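Local coordinates for uncharacterized protein (Bordetella bronchiseptica, PDB 4XG0) that probably acts as a kinase of the DUF1537 family in the breakdown of acid sugars, pairing a sugar-binding domain with a nucleotide-binding one, at residues Ala256-Val261 against Asp316-Leu321; Ala353-Thr358 against Ala396-Val401; Ala369-Gly374 against Gly392-Gly397. All blocks are in the same frame, centred on the assembly; numbering follows the deposited sequence. Where two conformers were deposited one is given.

Contact 1: residues Ala256-Val261 against Asp316-Leu321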
# COMPACT_ATOMS: atom_id res chain seq x y z
N ALA A 256 10.99 6.29 -3.38
CA ALA A 256 12.28 6.90 -3.04
C ALA A 256 12.15 8.43 -3.10
O ALA A 256 11.78 8.98 -4.12
CB ALA A 256 13.36 6.42 -4.00
N GLY A 257 12.45 9.10 -1.98
CA GLY A 257 12.42 10.54 -1.91
C GLY A 257 11.02 10.99 -1.52
O GLY A 257 10.09 10.17 -1.53
N PRO A 258 10.87 12.28 -1.22
CA PRO A 258 9.57 12.83 -0.83
C PRO A 258 8.67 13.02 -2.02
O PRO A 258 9.15 13.16 -3.14
CB PRO A 258 9.95 14.19 -0.25
CG PRO A 258 11.08 14.61 -1.09
CD PRO A 258 11.88 13.34 -1.33
N VAL A 259 7.37 13.00 -1.79
CA VAL A 259 6.42 13.50 -2.74
C VAL A 259 6.39 15.01 -2.61
O VAL A 259 6.27 15.55 -1.50
CB VAL A 259 4.99 12.92 -2.49
CG1 VAL A 259 3.99 13.66 -3.34
CG2 VAL A 259 4.95 11.48 -2.84
N LEU A 260 6.54 15.71 -3.73
CA LEU A 260 6.47 17.15 -3.75
C LEU A 260 5.06 17.60 -4.16
O LEU A 260 4.58 17.20 -5.20
CB LEU A 260 7.48 17.68 -4.79
CG LEU A 260 7.54 19.19 -4.91
CD1 LEU A 260 7.94 19.83 -3.58
CD2 LEU A 260 8.52 19.58 -6.01
N VAL A 261 4.42 18.42 -3.34
CA VAL A 261 3.10 18.94 -3.63
C VAL A 261 3.13 20.46 -3.88
O VAL A 261 3.63 21.21 -3.06
CB VAL A 261 2.14 18.62 -2.48
CG1 VAL A 261 0.74 19.10 -2.79
CG2 VAL A 261 2.18 17.14 -2.18
N ASP A 316 5.80 11.68 4.25
CA ASP A 316 7.05 11.94 3.53
C ASP A 316 6.78 12.86 2.34
O ASP A 316 6.79 12.42 1.18
CB ASP A 316 7.65 10.62 3.05
CG ASP A 316 9.09 10.77 2.58
OD1 ASP A 316 9.62 11.91 2.58
OD2 ASP A 316 9.69 9.73 2.20
N ALA A 317 6.52 14.13 2.64
CA ALA A 317 6.02 15.07 1.66
C ALA A 317 6.58 16.45 1.90
O ALA A 317 6.79 16.85 3.04
CB ALA A 317 4.50 15.11 1.72
N LEU A 318 6.84 17.17 0.81
CA LEU A 318 7.19 18.59 0.85
C LEU A 318 6.08 19.35 0.13
O LEU A 318 5.59 18.86 -0.87
CB LEU A 318 8.52 18.82 0.13
CG LEU A 318 9.73 18.05 0.69
CD1 LEU A 318 10.91 18.14 -0.25
CD2 LEU A 318 10.09 18.57 2.04
N MET A 319 5.69 20.52 0.64
CA MET A 319 4.67 21.33 -0.03
C MET A 319 5.15 22.74 -0.31
O MET A 319 5.70 23.39 0.57
CB MET A 319 3.36 21.37 0.78
CG MET A 319 2.24 22.12 0.10
SD MET A 319 0.66 21.95 0.98
CE MET A 319 1.05 22.89 2.45
N LEU A 320 4.96 23.19 -1.55
CA LEU A 320 5.13 24.60 -1.90
C LEU A 320 3.76 25.25 -2.05
O LEU A 320 2.95 24.83 -2.88
CB LEU A 320 5.91 24.76 -3.21
CG LEU A 320 7.04 23.76 -3.42
CD1 LEU A 320 7.76 24.06 -4.74
CD2 LEU A 320 8.03 23.83 -2.28
N LEU A 321 3.51 26.25 -1.22
CA LEU A 321 2.22 26.91 -1.16
C LEU A 321 2.28 28.34 -1.73
O LEU A 321 3.02 29.19 -1.23
CB LEU A 321 1.75 26.95 0.29
CG LEU A 321 0.35 27.52 0.55
CD1 LEU A 321 -0.67 26.77 -0.31
CD2 LEU A 321 0.01 27.44 2.04

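Contact 2: residues Ala353-Thr358 against Ala396-Val401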
# COMPACT_ATOMS: atom_id res chain seq x y z
N ALA A 353 9.76 11.26 -5.18
CA ALA A 353 8.98 10.11 -5.50
C ALA A 353 7.89 10.40 -6.52
O ALA A 353 7.41 9.50 -7.19
CB ALA A 353 8.34 9.55 -4.21
N GLY A 354 7.52 11.68 -6.63
CA GLY A 354 6.49 12.17 -7.52
C GLY A 354 6.11 13.61 -7.19
O GLY A 354 6.62 14.18 -6.21
N VAL A 355 5.23 14.16 -8.01
CA VAL A 355 4.72 15.51 -7.85
C VAL A 355 3.21 15.49 -7.91
O VAL A 355 2.62 14.74 -8.69
CB VAL A 355 5.24 16.44 -8.96
CG1 VAL A 355 4.71 17.88 -8.73
CG2 VAL A 355 6.71 16.42 -8.98
N VAL A 356 2.60 16.31 -7.07
CA VAL A 356 1.18 16.54 -7.11
C VAL A 356 0.98 18.05 -7.36
O VAL A 356 1.64 18.89 -6.72
CB VAL A 356 0.51 16.18 -5.75
CG1 VAL A 356 -0.96 16.46 -5.81
CG2 VAL A 356 0.76 14.74 -5.39
N ALA A 357 0.15 18.41 -8.31
CA ALA A 357 -0.01 19.82 -8.64
C ALA A 357 -1.47 20.19 -8.72
O ALA A 357 -2.28 19.52 -9.37
CB ALA A 357 0.71 20.17 -9.98
N THR A 358 -1.82 21.26 -8.02
CA THR A 358 -3.15 21.83 -8.10
C THR A 358 -3.08 23.36 -7.97
O THR A 358 -2.21 23.88 -7.28
CB THR A 358 -4.07 21.23 -6.99
OG1 THR A 358 -5.44 21.52 -7.26
CG2 THR A 358 -3.74 21.79 -5.63
N ALA A 396 11.24 12.55 -17.33
CA ALA A 396 10.39 11.51 -17.88
C ALA A 396 10.33 10.35 -16.93
O ALA A 396 11.36 9.90 -16.41
CB ALA A 396 10.90 11.06 -19.22
N GLY A 397 9.11 9.84 -16.71
CA GLY A 397 8.90 8.75 -15.81
C GLY A 397 8.45 9.12 -14.42
O GLY A 397 7.95 8.26 -13.69
N LEU A 398 8.60 10.38 -14.04
CA LEU A 398 8.23 10.79 -12.69
C LEU A 398 6.73 10.67 -12.50
O LEU A 398 5.97 11.22 -13.30
CB LEU A 398 8.64 12.21 -12.41
CG LEU A 398 8.46 12.72 -10.98
CD1 LEU A 398 9.46 12.08 -10.02
CD2 LEU A 398 8.58 14.20 -10.96
N PRO A 399 6.30 9.99 -11.44
CA PRO A 399 4.86 9.99 -11.15
C PRO A 399 4.32 11.39 -10.86
O PRO A 399 4.97 12.22 -10.22
CB PRO A 399 4.74 9.10 -9.93
CG PRO A 399 5.96 8.13 -10.06
CD PRO A 399 7.04 9.11 -10.52
N VAL A 400 3.12 11.65 -11.39
CA VAL A 400 2.48 12.95 -11.27
C VAL A 400 0.98 12.76 -11.07
O VAL A 400 0.37 11.82 -11.59
CB VAL A 400 2.74 13.83 -12.55
CG1 VAL A 400 2.34 13.09 -13.82
CG2 VAL A 400 2.03 15.16 -12.45
N VAL A 401 0.41 13.66 -10.27
CA VAL A 401 -1.02 13.77 -10.06
C VAL A 401 -1.38 15.21 -10.30
O VAL A 401 -0.71 16.13 -9.83
CB VAL A 401 -1.39 13.42 -8.59
CG1 VAL A 401 -2.83 13.82 -8.26
CG2 VAL A 401 -1.17 11.94 -8.30

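Contact 3: residues Ala369-Gly374 against Gly392-Gly397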
# COMPACT_ATOMS: atom_id res chain seq x y z
N ALA A 369 7.95 23.64 -16.88
CA ALA A 369 9.30 23.82 -16.33
C ALA A 369 10.14 22.58 -16.46
O ALA A 369 11.35 22.66 -16.62
CB ALA A 369 9.25 24.24 -14.91
N LEU A 370 9.50 21.43 -16.39
CA LEU A 370 10.20 20.15 -16.60
C LEU A 370 10.22 19.71 -18.06
O LEU A 370 10.76 18.65 -18.39
CB LEU A 370 9.57 19.07 -15.73
CG LEU A 370 9.79 19.18 -14.22
CD1 LEU A 370 8.89 18.21 -13.49
CD2 LEU A 370 11.24 18.85 -13.91
N GLN A 371 9.64 20.52 -18.95
CA GLN A 371 9.65 20.26 -20.39
C GLN A 371 8.95 18.94 -20.71
O GLN A 371 9.27 18.25 -21.68
CB GLN A 371 11.09 20.30 -20.94
CG GLN A 371 11.88 21.54 -20.47
CD GLN A 371 13.37 21.48 -20.82
OE1 GLN A 371 13.99 20.41 -20.86
NE2 GLN A 371 13.96 22.65 -21.08
N ALA A 372 7.95 18.61 -19.89
CA ALA A 372 7.13 17.45 -20.13
C ALA A 372 6.09 17.76 -21.18
O ALA A 372 5.46 18.83 -21.15
CB ALA A 372 6.46 17.00 -18.84
N SER A 373 5.91 16.82 -22.10
CA SER A 373 4.92 16.98 -23.17
C SER A 373 3.52 16.62 -22.67
O SER A 373 2.50 17.16 -23.12
CB SER A 373 5.29 16.07 -24.34
OG SER A 373 5.38 14.72 -23.92
N GLY A 374 3.46 15.71 -21.71
CA GLY A 374 2.18 15.17 -21.31
C GLY A 374 2.39 14.14 -20.23
O GLY A 374 3.48 14.09 -19.66
N GLY A 392 8.36 12.79 -21.80
CA GLY A 392 9.23 13.81 -22.35
C GLY A 392 9.98 14.58 -21.28
O GLY A 392 9.68 14.51 -20.10
N GLY A 393 10.99 15.32 -21.72
CA GLY A 393 11.65 16.26 -20.85
C GLY A 393 12.58 15.63 -19.85
O GLY A 393 12.85 14.43 -19.88
N GLN A 394 13.02 16.43 -18.90
CA GLN A 394 14.12 16.08 -18.02
C GLN A 394 13.77 15.08 -16.90
O GLN A 394 14.64 14.50 -16.26
CB GLN A 394 14.65 17.38 -17.40
CG GLN A 394 14.80 18.54 -18.42
CD GLN A 394 15.16 19.86 -17.76
OE1 GLN A 394 16.34 20.21 -17.64
NE2 GLN A 394 14.14 20.61 -17.34
N ALA A 395 12.47 14.90 -16.64
CA ALA A 395 12.01 14.02 -15.56
C ALA A 395 11.03 12.99 -16.09
O ALA A 395 10.09 12.58 -15.38
CB ALA A 395 11.34 14.84 -14.47
N ALA A 396 11.24 12.55 -17.33
CA ALA A 396 10.39 11.51 -17.88
C ALA A 396 10.33 10.35 -16.93
O ALA A 396 11.36 9.90 -16.41
CB ALA A 396 10.90 11.06 -19.22
N GLY A 397 9.11 9.84 -16.71
CA GLY A 397 8.90 8.75 -15.81
C GLY A 397 8.45 9.12 -14.42
O GLY A 397 7.95 8.26 -13.69
O HOH W 1 10.02 15.91 -17.77

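Contact 1: residues Ala256-Val261 against Asp316-Leu321
P258 and L318 meet at a slant, the proline CG lying 3.6 Å from L318 CD1. The leucine reaches back toward the start of its strand because its CG stands beside the backbone N and opposite the carbonyl carbon (chi1 -59°). L260 leans the other way: its CG is anti to the backbone N, and the turn at chi2 (60°) brings CD1 back toward the neighbouring strand. There CD1 rests between two leucines, 3.9 Å from L318 CB and 4.0 Å from L320 CG. These residues make one apolar face, on which L260 and L320 also pack against helix 334-349. V261 and M319 are paired on the reverse face. M319 CG passes V261 O at 3.6 Å, with V261 CB at 4.3 Å; the methionine then bends away at chi3, and its side chain also touches helix 268-279.

Between the faces the strands run parallel. V261 N gives a nearly straight bond to L318 O, 2.8 Å long, and V261 O in turn receives L320 N. At the entrance the bond from V259 N to D316 O is longer, at 3.1 Å. D316 lays OD1 against P258 CB at 3.6 Å, while its OD2 forms a salt bridge with R421. The chemistry is thus largely apolar on both faces, with the backbone N-H and C=O groups between the strands bonded within the sheet and charge kept to one exposed end.

Contact 2: residues Ala353-Thr358 against Ala396-Val401
The carbonyl oxygen of V401 is gripped twice by the opposing strand: A357 N donates to it at 2.9 Å, nearly head-on, and the CA of V356 adds a C-H...O contact from 3.3 Å. The same pairing recurs one step earlier, where V355 O takes the amide of V401 at 2.9 Å, lying in the carbonyl plane, together with the CA of V400 at 3.1 Å. Each oxygen thus draws on an N-H and a CA-H from adjacent residues, the regular pattern of parallel strands. The first bond of the series, V355 N to P399 O at 3.0 Å, is less well aligned, its donor tilted 22° from the carbonyl plane.

V356 and V401 stand next to each other and point the same way. In both, CG1 is anti to the backbone N, and the two CG1 methyls come to 4.1 Å. At the strand entrance L398 bends inward to lay CD1 near G354 CA, 3.9 Å away. Its other methyl, CD2, approaches V355 CG2 roughly at a right angle, although V355 has two conformers and that touch is therefore uncertain. The CD and CG atoms of the P399 ring lie against A353 O, CD at 3.4 Å.

Helix 412-421 covers the V356 side of the sheet through L413, A416 and I420. L390 of strand 385-391 meets L398 and V400, and strand 259-263 flanks strand 354-358 along its other edge, completing a central position in the mixed sheet.

Contact 3: residues Ala369-Gly374 against Gly392-Gly397
A Schellman motif ends helix 360-369, and its exit is docked on the loop that joins strands 385-391 and 399-403. Q371, with a positive phi of 61°, is the residue that breaks the helical path, and the carbonyl just before it, L370 O, becomes the hub of the contact. Q394 N donates to L370 O at 3.2 Å, nearly in line with the carbonyl bond, while G393 CA adds a C-H...O contact to the same oxygen.

A water takes the third place on this hub. It donates to L370 O at 2.9 Å and to G392 O at 2.7 Å, and it accepts from A395 N at 2.9 Å, so that a single molecule ties the helix end to two points of the loop. The paired glycines G392 and G393, both with positive phi, let the loop backbone come very near: G393 CA lies 3.2 Å from Q371 O, an approach that leaves no room for a beta carbon at G393 beside L370 O and Q371 O.

On the buried side, L370 CD2 and A395 CB touch at 4.1 Å, and both residues also meet L390 of strand 385-391; L370 continues into A344 and L348 of helix 334-349. S373 OG, by contrast, turns to a hydrogen bond with T391 OG1, fastening the start of strand 374-380 to its neighbour in the sheet.

At the solvent side two extended glutamines pass each other at a slant. Both touch crystal neighbours, so their ends may owe something to the lattice. Their amide planes are 34° apart, and Q371 OE1 lies above the Q394 amide where it joins the chain, 3.2 Å from Q394 CG.

Contacts 1 and 2 are successive joints of one mixed sheet. Their centres lie about 10 Å apart, and strands 259-263 and 354-358 connect them directly, through probable hydrogen bonds from A353 N to P258 O (2.8 Å) and from V356 N to L260 O (2.9 Å). Contact 3 shares A396 and G397 with contact 2 and lies about 10 Å from it between centres. From contact 1 it is about 18 Å away between centres, the nearest atoms about 8 Å apart. Contacts 2 and 3 both fall within the family's nucleotide-binding C-terminal domain, but no ligand position ties them to a particular site.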